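Local coordinates for protein tRNA uridine(34) acetyltransferase (Methanocaldococcus infernus, PDB 6IA8) that converts the wobble uridine 34 of tRNA to 5-carboxymethyluridine, using acetyl-CoA and radical S-adenosyl-L-methionine chemistry, at residues Glu397-Glu400 and Thr405-Phe408; Leu425-Lys430 and Glu483-Lys488. One frame throughout, in Å; residues are numbered along the deposited sequence.

Contact 1. Residues Glu397-Glu400 and Thr405-Phe408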
# COMPACT_ATOMS: atom_id res chain seq x y z
N GLU A 397 -4.23 -6.91 17.72
CA GLU A 397 -3.61 -5.69 18.22
C GLU A 397 -4.47 -4.52 17.78
O GLU A 397 -4.76 -4.40 16.58
CB GLU A 397 -2.20 -5.53 17.68
CG GLU A 397 -1.49 -4.26 18.12
CD GLU A 397 -0.10 -4.17 17.54
OE1 GLU A 397 0.33 -5.09 16.79
OE2 GLU A 397 0.58 -3.20 17.84
N ASP A 398 -4.85 -3.66 18.73
CA ASP A 398 -5.70 -2.51 18.47
C ASP A 398 -4.87 -1.23 18.57
O ASP A 398 -3.92 -1.13 19.37
CB ASP A 398 -6.85 -2.41 19.48
CG ASP A 398 -7.88 -3.56 19.34
OD1 ASP A 398 -7.68 -4.50 18.56
OD2 ASP A 398 -8.93 -3.46 19.98
N TYR A 399 -5.29 -0.20 17.81
CA TYR A 399 -4.69 1.12 17.99
C TYR A 399 -5.68 2.20 17.58
O TYR A 399 -6.62 1.95 16.83
CB TYR A 399 -3.38 1.26 17.23
CG TYR A 399 -3.41 0.95 15.76
CD1 TYR A 399 -3.34 -0.36 15.33
CD2 TYR A 399 -3.47 1.98 14.80
CE1 TYR A 399 -3.35 -0.68 13.96
CE2 TYR A 399 -3.47 1.68 13.41
CZ TYR A 399 -3.41 0.33 13.03
OH TYR A 399 -3.38 -0.05 11.72
N GLU A 400 -5.50 3.38 18.14
CA GLU A 400 -6.31 4.53 17.77
C GLU A 400 -5.72 5.17 16.53
O GLU A 400 -4.50 5.40 16.49
CB GLU A 400 -6.31 5.54 18.90
CG GLU A 400 -7.18 6.75 18.66
CD GLU A 400 -8.65 6.49 18.99
OE1 GLU A 400 -9.50 7.28 18.54
OE2 GLU A 400 -8.95 5.50 19.69
N THR A 405 -10.99 3.40 15.86
CA THR A 405 -10.24 2.26 16.36
C THR A 405 -9.91 1.33 15.20
O THR A 405 -10.80 0.95 14.42
CB THR A 405 -11.02 1.50 17.42
OG1 THR A 405 -11.25 2.37 18.53
CG2 THR A 405 -10.23 0.29 17.91
N GLU A 406 -8.62 0.98 15.10
CA GLU A 406 -8.14 -0.01 14.14
C GLU A 406 -7.88 -1.29 14.91
O GLU A 406 -7.28 -1.23 15.98
CB GLU A 406 -6.87 0.45 13.45
CG GLU A 406 -6.99 1.72 12.66
CD GLU A 406 -7.70 1.58 11.30
OE1 GLU A 406 -8.05 0.45 10.87
OE2 GLU A 406 -7.86 2.62 10.62
N ILE A 407 -8.39 -2.41 14.39
CA ILE A 407 -8.15 -3.74 14.93
C ILE A 407 -7.34 -4.51 13.88
O ILE A 407 -7.79 -4.71 12.75
CB ILE A 407 -9.46 -4.47 15.25
CG1 ILE A 407 -10.26 -3.68 16.30
CG2 ILE A 407 -9.15 -5.90 15.71
CD1 ILE A 407 -11.43 -2.97 15.80
N PHE A 408 -6.14 -4.90 14.24
CA PHE A 408 -5.25 -5.63 13.34
C PHE A 408 -5.24 -7.08 13.79
O PHE A 408 -4.71 -7.40 14.86
CB PHE A 408 -3.85 -5.06 13.37
CG PHE A 408 -2.88 -5.73 12.40
CD1 PHE A 408 -2.92 -5.43 11.06
CD2 PHE A 408 -1.94 -6.62 12.85
CE1 PHE A 408 -2.02 -6.00 10.15
CE2 PHE A 408 -1.03 -7.21 11.97
CZ PHE A 408 -1.07 -6.90 10.61
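Tyr399 and Glu406 face each other as a hydrogen-bonded pair in the antiparallel hairpin of strands 392-401 and 404-413, which begins the mixed sheet of the GNAT acetyltransferase domain. The more extensive packing lies on the sheet face that carries Glu397, Tyr399, Glu406 and Phe408. There CB of Glu406 sits over one face of the Tyr399 ring in a CH-pi contact, 3.6 Å from the centroid, and CG of Glu406 follows across the rim at CE2. Tyr399 reaches this position with its CG between the backbone N and the carbonyl carbon (chi1 54°), which lays the ring across the neighbouring strand. CB of Phe408 approaches the ring edge at a longer 4.4 Å from CE1. Trp329 stacks on Tyr399, while the buried carboxylate of Glu406 turns away to salt bridges with Arg426, Arg444 and Lys245; Trp329 and Lys245 thereby join this face of the hairpin to the radical SAM part of the chain.

The other face is less extensively covered. Asp398 and Ile407 run side by side, OD1 of Asp398 being 3.5 Å from CG2 of Ile407, and the aspartate is held by a salt bridge to Arg396. On the solvent side, exposed Glu400 barely meets Thr405. Four backbone hydrogen bonds join the strands; the straightest runs from Glu406 N to Tyr399 O, 2.8 Å long with 171° at the hydrogen.

Contact 2. Residues Leu425-Lys430 and Glu483-Lys488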
# COMPACT_ATOMS: atom_id res chain seq x y z
N LEU A 425 -9.50 -4.27 10.42
CA LEU A 425 -10.88 -3.95 10.78
C LEU A 425 -10.92 -2.58 11.45
O LEU A 425 -10.07 -2.27 12.29
CB LEU A 425 -11.43 -5.00 11.73
CG LEU A 425 -12.91 -4.95 12.10
CD1 LEU A 425 -13.78 -5.30 10.90
CD2 LEU A 425 -13.18 -5.95 13.25
N ARG A 426 -11.89 -1.75 11.09
CA ARG A 426 -11.94 -0.40 11.63
C ARG A 426 -13.34 -0.04 12.13
O ARG A 426 -14.34 -0.31 11.46
CB ARG A 426 -11.50 0.62 10.56
CG ARG A 426 -11.66 2.09 11.03
CD ARG A 426 -11.12 3.12 9.98
NE ARG A 426 -11.38 4.49 10.41
CZ ARG A 426 -10.64 5.16 11.28
NH1 ARG A 426 -9.54 4.59 11.75
NH2 ARG A 426 -10.96 6.39 11.65
N ASP A 427 -13.38 0.57 13.32
CA ASP A 427 -14.57 1.22 13.84
C ASP A 427 -14.46 2.67 13.41
O ASP A 427 -13.62 3.39 13.95
CB ASP A 427 -14.63 1.13 15.36
CG ASP A 427 -15.92 1.64 15.93
OD1 ASP A 427 -16.82 2.06 15.16
OD2 ASP A 427 -16.01 1.62 17.17
N PRO A 428 -15.24 3.13 12.45
CA PRO A 428 -14.97 4.43 11.85
C PRO A 428 -15.32 5.61 12.76
O PRO A 428 -16.04 5.51 13.76
CB PRO A 428 -15.83 4.42 10.59
CG PRO A 428 -16.94 3.45 10.88
CD PRO A 428 -16.37 2.42 11.80
N TYR A 429 -14.79 6.76 12.38
CA TYR A 429 -14.91 7.97 13.19
C TYR A 429 -15.97 8.90 12.62
O TYR A 429 -17.04 9.07 13.21
CB TYR A 429 -13.55 8.66 13.27
CG TYR A 429 -13.56 10.05 13.86
CD1 TYR A 429 -14.15 10.30 15.09
CD2 TYR A 429 -12.98 11.12 13.18
CE1 TYR A 429 -14.14 11.58 15.64
CE2 TYR A 429 -12.99 12.41 13.72
CZ TYR A 429 -13.55 12.61 14.95
OH TYR A 429 -13.56 13.87 15.49
N LYS A 430 -15.70 9.51 11.47
CA LYS A 430 -16.61 10.47 10.84
C LYS A 430 -16.74 10.12 9.37
O LYS A 430 -16.25 10.84 8.49
CB LYS A 430 -16.11 11.90 11.04
CG LYS A 430 -16.43 12.47 12.43
CD LYS A 430 -16.08 13.95 12.53
CE LYS A 430 -16.47 14.53 13.90
NZ LYS A 430 -16.48 16.03 13.89
N GLU A 483 -20.33 -8.68 18.44
CA GLU A 483 -20.44 -8.98 19.87
C GLU A 483 -19.75 -7.93 20.72
O GLU A 483 -20.21 -7.62 21.82
CB GLU A 483 -19.85 -10.36 20.15
CG GLU A 483 -20.57 -11.51 19.44
CD GLU A 483 -20.01 -12.88 19.81
OE1 GLU A 483 -18.95 -12.95 20.47
OE2 GLU A 483 -20.63 -13.89 19.44
N GLU A 484 -18.65 -7.37 20.24
CA GLU A 484 -17.87 -6.43 21.04
C GLU A 484 -18.21 -4.98 20.76
O GLU A 484 -18.25 -4.19 21.69
CB GLU A 484 -16.38 -6.66 20.80
CG GLU A 484 -15.45 -5.71 21.58
CD GLU A 484 -13.99 -6.14 21.50
OE1 GLU A 484 -13.73 -7.30 21.12
OE2 GLU A 484 -13.10 -5.31 21.79
N PHE A 485 -18.44 -4.61 19.50
CA PHE A 485 -18.75 -3.23 19.15
C PHE A 485 -20.22 -3.00 18.83
O PHE A 485 -20.62 -1.85 18.58
CB PHE A 485 -17.87 -2.80 17.97
CG PHE A 485 -16.42 -2.67 18.32
CD1 PHE A 485 -15.60 -3.76 18.24
CD2 PHE A 485 -15.89 -1.46 18.74
CE1 PHE A 485 -14.25 -3.65 18.59
CE2 PHE A 485 -14.55 -1.34 19.06
CZ PHE A 485 -13.73 -2.43 18.98
N GLY A 486 -21.04 -4.05 18.89
CA GLY A 486 -22.47 -3.89 18.68
C GLY A 486 -22.87 -3.37 17.32
O GLY A 486 -23.95 -2.78 17.19
N LYS A 487 -22.06 -3.59 16.29
CA LYS A 487 -22.41 -3.16 14.94
C LYS A 487 -23.38 -4.14 14.31
O LYS A 487 -23.50 -5.29 14.74
CB LYS A 487 -21.15 -3.06 14.08
CG LYS A 487 -20.07 -2.17 14.68
CD LYS A 487 -20.58 -0.75 14.91
CE LYS A 487 -19.43 0.19 15.31
NZ LYS A 487 -19.88 1.59 15.53
N LYS A 488 -24.11 -3.67 13.30
CA LYS A 488 -25.13 -4.47 12.63
C LYS A 488 -24.79 -4.79 11.18
O LYS A 488 -25.46 -5.63 10.56
CB LYS A 488 -26.49 -3.74 12.69
CG LYS A 488 -27.01 -3.49 14.11
CD LYS A 488 -27.07 -4.78 14.94
CE LYS A 488 -28.00 -5.82 14.32
NZ LYS A 488 -28.03 -7.09 15.11
O HOH W 1 -18.39 2.18 18.06
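Asp427 meets Lys487 and Phe485 at the surface of the GNAT domain, where the end of strand 418-427 faces the turn that leads from helix 469-484 to strand 489-492. In the first shell the two carboxylate oxygens have different partners. OD1 of Asp427 forms a salt bridge with NZ of Lys487 at 3.1 Å, a weak hydrogen bond by its geometry, and CE of the lysine lies almost as near. OD2 instead approaches the Phe485 ring, 3.5 Å from CD2, with the carboxylate and ring planes steeply inclined at 76°. Acid and amine are also joined through a water.

Further out, the torsions and the turn set these groups in place. Lys487 bends at chi2 (-59°) and then runs extended, crossing the aspartate at about a right angle; its NZ also donates to the carbonyl of Asp438. Gly486, with positive phi, carries the chain out of the helix between Phe485 and Lys487, and both of those side chains set out toward the strand. Phe485 rests on Ile480 of helix 469-484 and on Ile407 of strand 404-413, while Asp427 is held in the sheet by backbone bonding to Thr405. The bridging water accepts a hydrogen bond from NZ of Lys487 and donates one to OD2 of Asp427, 2.6 Å away.

Both contacts belong to the GNAT domain and reach its mixed sheet, with centres 11 Å apart. Contact 1 is partly buried and joins adjacent strands by continuous backbone pairing, with 424 Å² of buried surface; contact 2 is a surface contact of 138 Å² between a strand end and a helix-exit turn, carried by side chains and a water. They meet because strands 404-413 and 418-427 are neighbours: Ile407 N probably donates a hydrogen bond to Leu425 O, 2.7 Å away. Charge is handled differently too, since the acid buried in contact 1 is surrounded by several basic groups, including one from segment 425-430, whereas the acid of contact 2 pairs with a lysine both directly and through a water.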